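Local structure of BauA (Acinetobacter baumannii, 6HCP) at residues A[83-88]-A[608-613]; A[627-632]-A[651-656]; A[672-677]-A[697-702]. The protein takes up iron across the outer membrane as ferric preacinetobactin, as a beta-barrel receptor of the TonB-dependent family. All coordinates share one frame; numbering follows the deposited sequence.

Contact 1: residues A[83-88]-A[608-613]; sequences VIAATD and QAKLGA
K610 reaches inward from the barrel wall and puts its ammonium group between the carbonyls of A85 and D88, one of the places where plug and barrel meet in this TonB-dependent receptor fold. Residues 608-613 form part of the wall strand 599-618, while 83-88 starts in helix 81-84 of the plug and finishes in a loop.

Two hydrogen bonds cross the interface, both from the lysine. NZ lies 2.8 Å from A85 O and approaches in the plane of that carbonyl, with a C=O...N angle of 146°. The second bond, from K610 NZ to D88 O, is 3.0 Å long and comes in above the carbonyl plane, 46° out of it. I91 O also accepts from NZ, so three main-chain oxygens gather round one buried amine, a setting that would be expected to favour its charged form. The D88 carboxylate is otherwise engaged: its OD1 makes a salt bridge to K142 and takes a hydrogen bond from S90 N.

The remaining contacts are van der Waals. K610 is fully extended beyond CG, and its methylenes therefore run alongside the plug backbone before NZ meets its acceptors. CD sits 3.6 Å from A86 O, and K610 CB is 3.9 Å from T87 O. From the side of the next wall strand, N631 packs against the lysine.

T87 fills the neighbouring spot, with Y67 and Y71 of the plug and M578 of the wall packed around it. With OG1 between N and C (chi1 57°), the methyl lies beside T87's own N, and from there CG2 meets bare glycine backbone, 4.1 Å from G612 N.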
loop_
_atom_site.group_PDB
_atom_site.type_symbol
_atom_site.label_atom_id
_atom_site.label_comp_id
_atom_site.label_asym_id
_atom_site.label_seq_id
_atom_site.Cartn_x
_atom_site.Cartn_y
_atom_site.Cartn_z
ATOM N N VAL A 83 23.960 3.186 -2.190
ATOM C CA VAL A 83 24.525 3.635 -3.436
ATOM C C VAL A 83 24.966 2.441 -4.288
ATOM O O VAL A 83 24.695 2.396 -5.485
ATOM C CB VAL A 83 25.704 4.604 -3.211
ATOM C CG1 VAL A 83 26.247 5.098 -4.532
ATOM C CG2 VAL A 83 25.323 5.777 -2.320
ATOM N N ILE A 84 25.804 1.562 -3.723
ATOM C CA ILE A 84 26.575 0.635 -4.571
ATOM C C ILE A 84 25.817 -0.672 -4.850
ATOM O O ILE A 84 26.164 -1.375 -5.806
ATOM C CB ILE A 84 27.969 0.351 -3.979
ATOM C CG1 ILE A 84 27.885 -0.427 -2.662
ATOM C CG2 ILE A 84 28.729 1.661 -3.847
ATOM C CD1 ILE A 84 29.240 -0.879 -2.126
ATOM N N ALA A 85 24.842 -1.037 -4.017
ATOM C CA ALA A 85 24.186 -2.338 -4.148
ATOM C C ALA A 85 22.917 -2.249 -5.006
ATOM O O ALA A 85 22.383 -3.265 -5.405
ATOM C CB ALA A 85 23.861 -2.918 -2.791
ATOM N N ALA A 86 22.385 -1.048 -5.216
ATOM C CA ALA A 86 21.015 -0.943 -5.762
ATOM C C ALA A 86 20.939 -1.592 -7.156
ATOM O O ALA A 86 20.015 -2.325 -7.444
ATOM C CB ALA A 86 20.576 0.501 -5.779
ATOM N N THR A 87 21.917 -1.326 -8.022
ATOM C CA THR A 87 21.859 -1.789 -9.402
ATOM C C THR A 87 22.978 -2.770 -9.764
ATOM O O THR A 87 23.073 -3.178 -10.918
ATOM C CB THR A 87 21.876 -0.599 -10.377
ATOM O OG1 THR A 87 23.035 0.217 -10.162
ATOM C CG2 THR A 87 20.618 0.224 -10.218
ATOM N N ASP A 88 23.910 -3.039 -8.842
ATOM C CA ASP A 88 25.111 -3.800 -9.211
ATOM C C ASP A 88 24.910 -5.265 -8.851
ATOM O O ASP A 88 24.852 -5.632 -7.679
ATOM C CB ASP A 88 26.346 -3.234 -8.511
ATOM C CG ASP A 88 27.661 -3.822 -9.001
ATOM O OD1 ASP A 88 27.652 -4.966 -9.518
ATOM O OD2 ASP A 88 28.682 -3.149 -8.795
ATOM N N GLN A 608 21.715 -13.195 -9.435
ATOM C CA GLN A 608 21.149 -11.870 -9.187
ATOM C C GLN A 608 20.770 -11.229 -10.514
ATOM O O GLN A 608 21.483 -11.352 -11.513
ATOM C CB GLN A 608 22.135 -10.941 -8.486
ATOM C CG GLN A 608 22.542 -11.372 -7.092
ATOM C CD GLN A 608 23.147 -10.199 -6.350
ATOM O OE1 GLN A 608 22.777 -9.058 -6.575
ATOM N NE2 GLN A 608 24.253 -10.440 -5.684
ATOM N N ALA A 609 19.651 -10.509 -10.493
ATOM C CA ALA A 609 19.232 -9.667 -11.593
ATOM C C ALA A 609 18.706 -8.355 -11.015
ATOM O O ALA A 609 17.869 -8.367 -10.097
ATOM C CB ALA A 609 18.152 -10.351 -12.387
ATOM N N LYS A 610 19.309 -7.249 -11.448
ATOM C CA LYS A 610 18.946 -5.943 -10.956
ATOM C C LYS A 610 18.741 -5.018 -12.153
ATOM O O LYS A 610 19.527 -5.027 -13.080
ATOM C CB LYS A 610 20.035 -5.396 -10.032
ATOM C CG LYS A 610 20.161 -6.112 -8.697
ATOM C CD LYS A 610 21.338 -5.649 -7.850
ATOM C CE LYS A 610 21.396 -6.380 -6.528
ATOM N NZ LYS A 610 22.608 -6.026 -5.757
ATOM N N LEU A 611 17.736 -4.145 -12.050
ATOM C CA LEU A 611 17.517 -3.136 -13.072
ATOM C C LEU A 611 16.894 -1.902 -12.427
ATOM O O LEU A 611 15.892 -2.000 -11.728
ATOM C CB LEU A 611 16.601 -3.695 -14.164
ATOM C CG LEU A 611 16.313 -2.741 -15.323
ATOM C CD1 LEU A 611 17.606 -2.299 -15.973
ATOM C CD2 LEU A 611 15.403 -3.402 -16.348
ATOM N N GLY A 612 17.530 -0.758 -12.671
ATOM C CA GLY A 612 17.003 0.529 -12.299
ATOM C C GLY A 612 16.801 1.373 -13.551
ATOM O O GLY A 612 17.667 1.433 -14.427
ATOM N N ALA A 613 15.583 1.888 -13.715
ATOM C CA ALA A 613 15.229 2.653 -14.892
ATOM C C ALA A 613 14.654 3.986 -14.434
ATOM O O ALA A 613 14.006 4.053 -13.376
ATOM C CB ALA A 613 14.230 1.898 -15.747
#

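Contact 2: residues A[627-632]-A[651-656]; sequences SGNINA and LLDVGA. With C8E ((hydroxyethyloxy)tri(ethyloxy)octane), chain B; C8E ((hydroxyethyloxy)tri(ethyloxy)octane), chain C; EDO (1,2-ethanediol), chain K.
N629, L651 and S627 bury the most surface where strands 622-637 and 645-662 pair as an antiparallel hairpin in the barrel wall. All three side chains lie on the face that also carries N631 and D653. An octyl chain of detergent lies along the other face, with I630, L652 and V654, its C1 beside V654 CG1 and its C6 3.7 Å from G628 O.

N629 and D653 form a hydrogen-bonded pair, N629 N to D653 O and D653 N to N629 O both being 2.9 Å. Their side chains cross with amide and carboxylate planes 47° apart, and the touch is made by D653 OD2 against N629 CB at 3.4 Å. The acid's OD1 turns to N675 N, which holds it by a hydrogen bond.

L651 pairs with N631, its N bonding to N631 O at 2.8 Å, and its CD1 lies 4.3 Å from N631 ND2.

S627 faces G655, whose lack of a side chain leaves room for the serine hydroxyl. With OG tucked between its own N and carbonyl carbon (chi1 75°), S627 OG forms a 2.8 Å hydrogen bond with O2 of a bound ethanediol.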
loop_
_atom_site.group_PDB
_atom_site.type_symbol
_atom_site.label_atom_id
_atom_site.label_comp_id
_atom_site.label_asym_id
_atom_site.label_seq_id
_atom_site.Cartn_x
_atom_site.Cartn_y
_atom_site.Cartn_z
ATOM N N SER A 627 10.757 6.656 -11.684
ATOM C CA SER A 627 11.813 5.660 -11.532
ATOM C C SER A 627 11.221 4.352 -10.996
ATOM O O SER A 627 10.286 4.353 -10.190
ATOM C CB SER A 627 12.922 6.184 -10.650
ATOM O OG SER A 627 12.537 6.191 -9.288
ATOM N N GLY A 628 11.893 3.262 -11.338
ATOM C CA GLY A 628 11.603 1.958 -10.758
ATOM C C GLY A 628 12.867 1.103 -10.709
ATOM O O GLY A 628 13.769 1.233 -11.546
ATOM N N ASN A 629 12.899 0.217 -9.718
ATOM C CA ASN A 629 13.970 -0.745 -9.534
ATOM C C ASN A 629 13.367 -2.115 -9.232
ATOM O O ASN A 629 12.397 -2.229 -8.460
ATOM C CB ASN A 629 14.880 -0.347 -8.373
ATOM C CG ASN A 629 15.783 0.808 -8.723
ATOM O OD1 ASN A 629 15.348 1.951 -8.658
ATOM N ND2 ASN A 629 17.048 0.514 -9.000
ATOM N N ILE A 630 13.992 -3.143 -9.804
ATOM C CA ILE A 630 13.754 -4.517 -9.416
ATOM C C ILE A 630 15.087 -5.154 -9.012
ATOM O O ILE A 630 16.137 -4.842 -9.558
ATOM C CB ILE A 630 13.060 -5.293 -10.555
ATOM C CG1 ILE A 630 12.672 -6.704 -10.124
ATOM C CG2 ILE A 630 13.923 -5.322 -11.799
ATOM C CD1 ILE A 630 11.641 -7.360 -11.024
ATOM N N ASN A 631 15.017 -6.003 -7.991
ATOM C CA ASN A 631 16.169 -6.659 -7.401
ATOM C C ASN A 631 15.744 -8.096 -7.084
ATOM O O ASN A 631 14.959 -8.306 -6.195
ATOM C CB ASN A 631 16.648 -5.866 -6.181
ATOM C CG ASN A 631 17.623 -6.610 -5.281
ATOM O OD1 ASN A 631 18.203 -7.612 -5.673
ATOM N ND2 ASN A 631 17.752 -6.170 -4.035
ATOM N N ALA A 632 16.178 -9.046 -7.915
ATOM C CA ALA A 632 15.791 -10.437 -7.816
ATOM C C ALA A 632 17.023 -11.291 -7.531
ATOM O O ALA A 632 17.991 -11.267 -8.296
ATOM C CB ALA A 632 15.127 -10.888 -9.098
ATOM N N LEU A 651 12.503 -7.776 -4.872
ATOM C CA LEU A 651 12.068 -6.528 -4.270
ATOM C C LEU A 651 11.853 -5.479 -5.367
ATOM O O LEU A 651 12.626 -5.399 -6.317
ATOM C CB LEU A 651 13.124 -6.070 -3.256
ATOM C CG LEU A 651 13.460 -7.095 -2.161
ATOM C CD1 LEU A 651 14.531 -6.551 -1.227
ATOM C CD2 LEU A 651 12.225 -7.487 -1.359
ATOM N N LEU A 652 10.826 -4.639 -5.172
ATOM C CA LEU A 652 10.507 -3.555 -6.066
ATOM C C LEU A 652 10.686 -2.239 -5.322
ATOM O O LEU A 652 10.284 -2.123 -4.174
ATOM C CB LEU A 652 9.059 -3.665 -6.540
ATOM C CG LEU A 652 8.691 -4.930 -7.310
ATOM C CD1 LEU A 652 7.219 -4.860 -7.729
ATOM C CD2 LEU A 652 9.578 -5.125 -8.514
ATOM N N ASP A 653 11.156 -1.225 -6.054
ATOM C CA ASP A 653 11.203 0.136 -5.561
ATOM C C ASP A 653 10.598 1.049 -6.643
ATOM O O ASP A 653 10.735 0.787 -7.825
ATOM C CB ASP A 653 12.636 0.569 -5.215
ATOM C CG ASP A 653 13.473 -0.492 -4.516
ATOM O OD1 ASP A 653 13.038 -0.989 -3.435
ATOM O OD2 ASP A 653 14.606 -0.750 -5.012
ATOM N N VAL A 654 10.031 2.174 -6.221
ATOM C CA VAL A 654 9.543 3.178 -7.178
ATOM C C VAL A 654 9.888 4.567 -6.664
ATOM O O VAL A 654 10.011 4.799 -5.473
ATOM C CB VAL A 654 8.025 3.051 -7.403
ATOM C CG1 VAL A 654 7.690 1.779 -8.154
ATOM C CG2 VAL A 654 7.260 3.145 -6.093
ATOM N N GLY A 655 9.925 5.522 -7.596
ATOM C CA GLY A 655 10.166 6.883 -7.207
ATOM C C GLY A 655 9.647 7.875 -8.230
ATOM O O GLY A 655 9.403 7.524 -9.375
ATOM N N ALA A 656 9.590 9.136 -7.808
ATOM C CA ALA A 656 9.335 10.238 -8.718
ATOM C C ALA A 656 10.183 11.431 -8.281
ATOM O O ALA A 656 10.433 11.651 -7.079
ATOM C CB ALA A 656 7.854 10.568 -8.750
HETATM C C1 C8E B . 6.909 -0.426 -10.403
HETATM C C2 C8E B . 8.040 -0.667 -11.382
HETATM C C3 C8E B . 9.185 -1.324 -10.642
HETATM C C4 C8E B . 10.105 -2.115 -11.565
HETATM C C5 C8E B . 10.699 -1.273 -12.672
HETATM C C6 C8E B . 12.100 -1.728 -13.030
HETATM C C7 C8E B . 12.525 -1.211 -14.401
HETATM C C8 C8E B . 11.382 -0.457 -15.082
HETATM C C1 C8E C . 25.701 -13.197 -17.943
HETATM C C2 C8E C . 24.332 -13.797 -17.750
HETATM C C3 C8E C . 24.057 -14.135 -16.288
HETATM C C4 C8E C . 22.634 -14.674 -16.141
HETATM C C5 C8E C . 22.228 -14.871 -14.684
HETATM C C6 C8E C . 20.710 -14.865 -14.518
HETATM C C7 C8E C . 20.321 -14.752 -13.048
HETATM C C8 C8E C . 18.875 -14.274 -12.837
HETATM O O9 C8E C . 18.302 -14.843 -11.665
HETATM C C10 C8E C . 17.527 -13.985 -10.816
HETATM C C11 C8E C . 17.017 -14.719 -9.587
HETATM O O12 C8E C . 15.682 -15.216 -9.714
HETATM C C13 C8E C . 15.612 -16.664 -9.547
HETATM C C14 C8E C . 14.863 -17.110 -8.270
HETATM O O15 C8E C . 15.348 -18.325 -7.617
HETATM C C16 C8E C . 14.857 -18.488 -6.244
HETATM C C17 C8E C . 15.408 -19.707 -5.437
HETATM O O18 C8E C . 14.597 -19.811 -4.220
HETATM C C1 EDO K . 13.780 10.372 -6.749
HETATM O O1 EDO K . 15.082 10.819 -7.278
HETATM C C2 EDO K . 13.172 9.395 -7.774
HETATM O O2 EDO K . 13.973 8.197 -7.871
#

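Contact 3: residues A[672-677]-A[697-702]; sequences NIYNLT and TYMLSV. With C8E ((hydroxyethyloxy)tri(ethyloxy)octane), chain D; EDO (1,2-ethanediol), chain K.
N672 and M699 face each other as one antiparallel hydrogen-bonded pair, Y674 and T697 as the next, and the four main-chain N-H groups and four carbonyls of these residues satisfy one another. M699 N gives to N672 O at 2.8 Å; the return bond, N672 N to M699 O, is 2.9 Å. Y674 N to T697 O is also 2.9 Å and the straightest of the set at 165°.

The polar side-chain ends look to the plug and the connecting loop. N672 OD1 accepts from Q76 NE2, while N672 ND2 gives to ethanediol O2 at 3.1 Å in a nearly linear bond (166°). Y674 OH is hydrogen-bonded to K75 O and T697 OG1 to P695 O.

Beside these, M699 lies at about a right angle to Y674 in a Met-aromatic contact, its SD 5.1 Å from the ring centroid and oblique to it. The touching atom is M699 CE, 3.9 Å from Y674 CD2 and likewise oblique to the ring. The extended chain beyond CG (chi2 -173°) carries the sulfur there. On the opposite face I673 CD1 rests 3.9 Å from Y698 CE2, the two side chains pointing the same way, and detergent C20 meets the edge of the tyrosine ring.

S182 OG accepts from Y698 N, and L700 pairs with Y180: strand 697-705 thus lies between 665-674 and the first wall strand, 173-181, the C-terminal closure of a TonB-dependent receptor barrel.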
loop_
_atom_site.group_PDB
_atom_site.type_symbol
_atom_site.label_atom_id
_atom_site.label_comp_id
_atom_site.label_asym_id
_atom_site.label_seq_id
_atom_site.Cartn_x
_atom_site.Cartn_y
_atom_site.Cartn_z
ATOM N N ASN A 672 10.480 8.499 -2.851
ATOM C CA ASN A 672 10.923 7.121 -3.091
ATOM C C ASN A 672 10.220 6.186 -2.105
ATOM O O ASN A 672 10.030 6.535 -0.943
ATOM C CB ASN A 672 12.434 6.942 -2.919
ATOM C CG ASN A 672 13.231 7.661 -3.970
ATOM O OD1 ASN A 672 13.430 8.880 -3.862
ATOM N ND2 ASN A 672 13.410 6.983 -5.090
ATOM N N ILE A 673 9.805 5.023 -2.617
ATOM C CA ILE A 673 9.367 3.919 -1.804
ATOM C C ILE A 673 10.287 2.741 -2.117
ATOM O O ILE A 673 10.357 2.304 -3.248
ATOM C CB ILE A 673 7.890 3.531 -2.063
ATOM C CG1 ILE A 673 6.954 4.742 -1.983
ATOM C CG2 ILE A 673 7.470 2.432 -1.092
ATOM C CD1 ILE A 673 5.511 4.421 -2.324
ATOM N N TYR A 674 10.937 2.219 -1.073
ATOM C CA TYR A 674 11.764 1.027 -1.177
ATOM C C TYR A 674 10.994 -0.166 -0.598
ATOM O O TYR A 674 10.325 -0.025 0.426
ATOM C CB TYR A 674 13.093 1.296 -0.458
ATOM C CG TYR A 674 13.987 2.263 -1.194
ATOM C CD1 TYR A 674 14.695 1.862 -2.313
ATOM C CD2 TYR A 674 14.040 3.604 -0.846
ATOM C CE1 TYR A 674 15.409 2.765 -3.081
ATOM C CE2 TYR A 674 14.799 4.511 -1.571
ATOM C CZ TYR A 674 15.474 4.095 -2.703
ATOM O OH TYR A 674 16.240 4.954 -3.438
ATOM N N ASN A 675 11.263 -1.357 -1.125
ATOM C CA ASN A 675 10.539 -2.573 -0.787
ATOM C C ASN A 675 9.026 -2.271 -0.809
ATOM O O ASN A 675 8.319 -2.428 0.180
ATOM C CB ASN A 675 10.991 -3.170 0.545
ATOM C CG ASN A 675 10.414 -4.550 0.769
ATOM O OD1 ASN A 675 9.790 -5.106 -0.134
ATOM N ND2 ASN A 675 10.599 -5.101 1.963
ATOM N N LEU A 676 8.544 -1.835 -1.968
ATOM C CA LEU A 676 7.168 -1.342 -2.059
ATOM C C LEU A 676 6.150 -2.456 -1.790
ATOM O O LEU A 676 5.055 -2.158 -1.302
ATOM C CB LEU A 676 6.954 -0.641 -3.399
ATOM C CG LEU A 676 6.652 -1.484 -4.626
ATOM C CD1 LEU A 676 5.152 -1.618 -4.824
ATOM C CD2 LEU A 676 7.272 -0.831 -5.858
ATOM N N THR A 677 6.509 -3.723 -2.034
ATOM C CA THR A 677 5.578 -4.832 -1.738
ATOM C C THR A 677 5.639 -5.255 -0.270
ATOM O O THR A 677 4.787 -6.029 0.175
ATOM C CB THR A 677 5.801 -6.053 -2.635
ATOM O OG1 THR A 677 7.005 -6.719 -2.246
ATOM C CG2 THR A 677 5.820 -5.714 -4.109
ATOM N N THR A 697 9.665 1.335 2.922
ATOM C CA THR A 697 10.240 2.524 3.508
ATOM C C THR A 697 9.946 3.691 2.553
ATOM O O THR A 697 10.226 3.605 1.355
ATOM C CB THR A 697 11.756 2.363 3.757
ATOM O OG1 THR A 697 12.003 1.302 4.683
ATOM C CG2 THR A 697 12.391 3.620 4.292
ATOM N N TYR A 698 9.370 4.769 3.108
ATOM C CA TYR A 698 9.040 5.988 2.333
ATOM C C TYR A 698 10.118 7.046 2.587
ATOM O O TYR A 698 10.532 7.238 3.725
ATOM C CB TYR A 698 7.662 6.534 2.734
ATOM C CG TYR A 698 6.485 5.582 2.630
ATOM C CD1 TYR A 698 6.227 4.637 3.614
ATOM C CD2 TYR A 698 5.577 5.672 1.590
ATOM C CE1 TYR A 698 5.144 3.772 3.534
ATOM C CE2 TYR A 698 4.521 4.779 1.466
ATOM C CZ TYR A 698 4.272 3.864 2.469
ATOM O OH TYR A 698 3.173 3.044 2.430
ATOM N N MET A 699 10.571 7.722 1.529
ATOM C CA MET A 699 11.551 8.810 1.650
ATOM C C MET A 699 11.102 10.014 0.817
ATOM O O MET A 699 10.732 9.864 -0.355
ATOM C CB MET A 699 12.938 8.370 1.174
ATOM C CG MET A 699 13.535 7.209 1.994
ATOM S SD MET A 699 15.242 6.911 1.494
ATOM C CE MET A 699 15.597 5.340 2.293
ATOM N N LEU A 700 11.140 11.200 1.439
ATOM C CA LEU A 700 10.885 12.466 0.736
ATOM C C LEU A 700 12.067 13.412 0.931
ATOM O O LEU A 700 12.603 13.490 2.023
ATOM C CB LEU A 700 9.617 13.111 1.296
ATOM C CG LEU A 700 8.344 12.264 1.202
ATOM C CD1 LEU A 700 7.220 12.888 2.024
ATOM C CD2 LEU A 700 7.919 12.072 -0.242
ATOM N N SER A 701 12.384 14.186 -0.112
ATOM C CA SER A 701 13.310 15.274 0.056
ATOM C C SER A 701 12.930 16.446 -0.848
ATOM O O SER A 701 12.376 16.261 -1.930
ATOM C CB SER A 701 14.751 14.851 -0.159
ATOM O OG SER A 701 15.027 14.541 -1.506
ATOM N N VAL A 702 13.353 17.639 -0.411
ATOM C CA VAL A 702 13.211 18.874 -1.165
ATOM C C VAL A 702 14.527 19.646 -1.066
ATOM O O VAL A 702 15.023 19.850 0.035
ATOM C CB VAL A 702 12.047 19.721 -0.619
ATOM C CG1 VAL A 702 11.935 21.051 -1.347
ATOM C CG2 VAL A 702 10.733 18.959 -0.674
HETATM C C2 C8E D . 1.642 1.673 -4.433
HETATM C C3 C8E D . 0.490 1.056 -3.637
HETATM C C4 C8E D . 0.878 -0.293 -3.017
HETATM C C5 C8E D . -0.224 -0.878 -2.121
HETATM C C6 C8E D . -0.440 -0.154 -0.789
HETATM C C7 C8E D . 0.864 0.008 -0.019
HETATM C C8 C8E D . 1.494 1.377 -0.283
HETATM O O9 C8E D . 0.449 2.348 -0.347
HETATM C C10 C8E D . 0.939 3.677 -0.482
HETATM C C11 C8E D . 0.053 4.422 -1.469
HETATM O O12 C8E D . 0.872 5.067 -2.448
HETATM C C13 C8E D . 0.110 5.644 -3.515
HETATM C C14 C8E D . 0.638 7.029 -3.893
HETATM O O15 C8E D . 2.032 7.141 -3.578
HETATM C C16 C8E D . 2.324 7.922 -2.412
HETATM C C17 C8E D . 3.715 8.549 -2.517
HETATM O O18 C8E D . 4.155 8.967 -1.220
HETATM C C19 C8E D . 5.498 9.443 -1.228
HETATM C C20 C8E D . 6.322 8.750 -0.144
HETATM C C1 EDO K . 13.780 10.372 -6.749
HETATM O O1 EDO K . 15.082 10.819 -7.278
HETATM C C2 EDO K . 13.172 9.395 -7.774
HETATM O O2 EDO K . 13.973 8.197 -7.871
#

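From the N terminus, the chain first lays down 83-88 in the plug, and contact 1 closes only when 608-613 arrives, after a loop of 519 residues that includes most of the barrel wall. Contacts 2 and 3 follow in series with short loops of 18 and 19 residues; none nests in or crosses another. Contact 1 ties plug to wall, whereas the other two are strand pairings within the wall. Backbone bonds make the region continuous: A609 O to A632 N joins contact 1 to contact 2, and L652 O to L676 N joins contact 2 to contact 3. Contacts 1 and 3 do not touch, their centres about 16 Å apart.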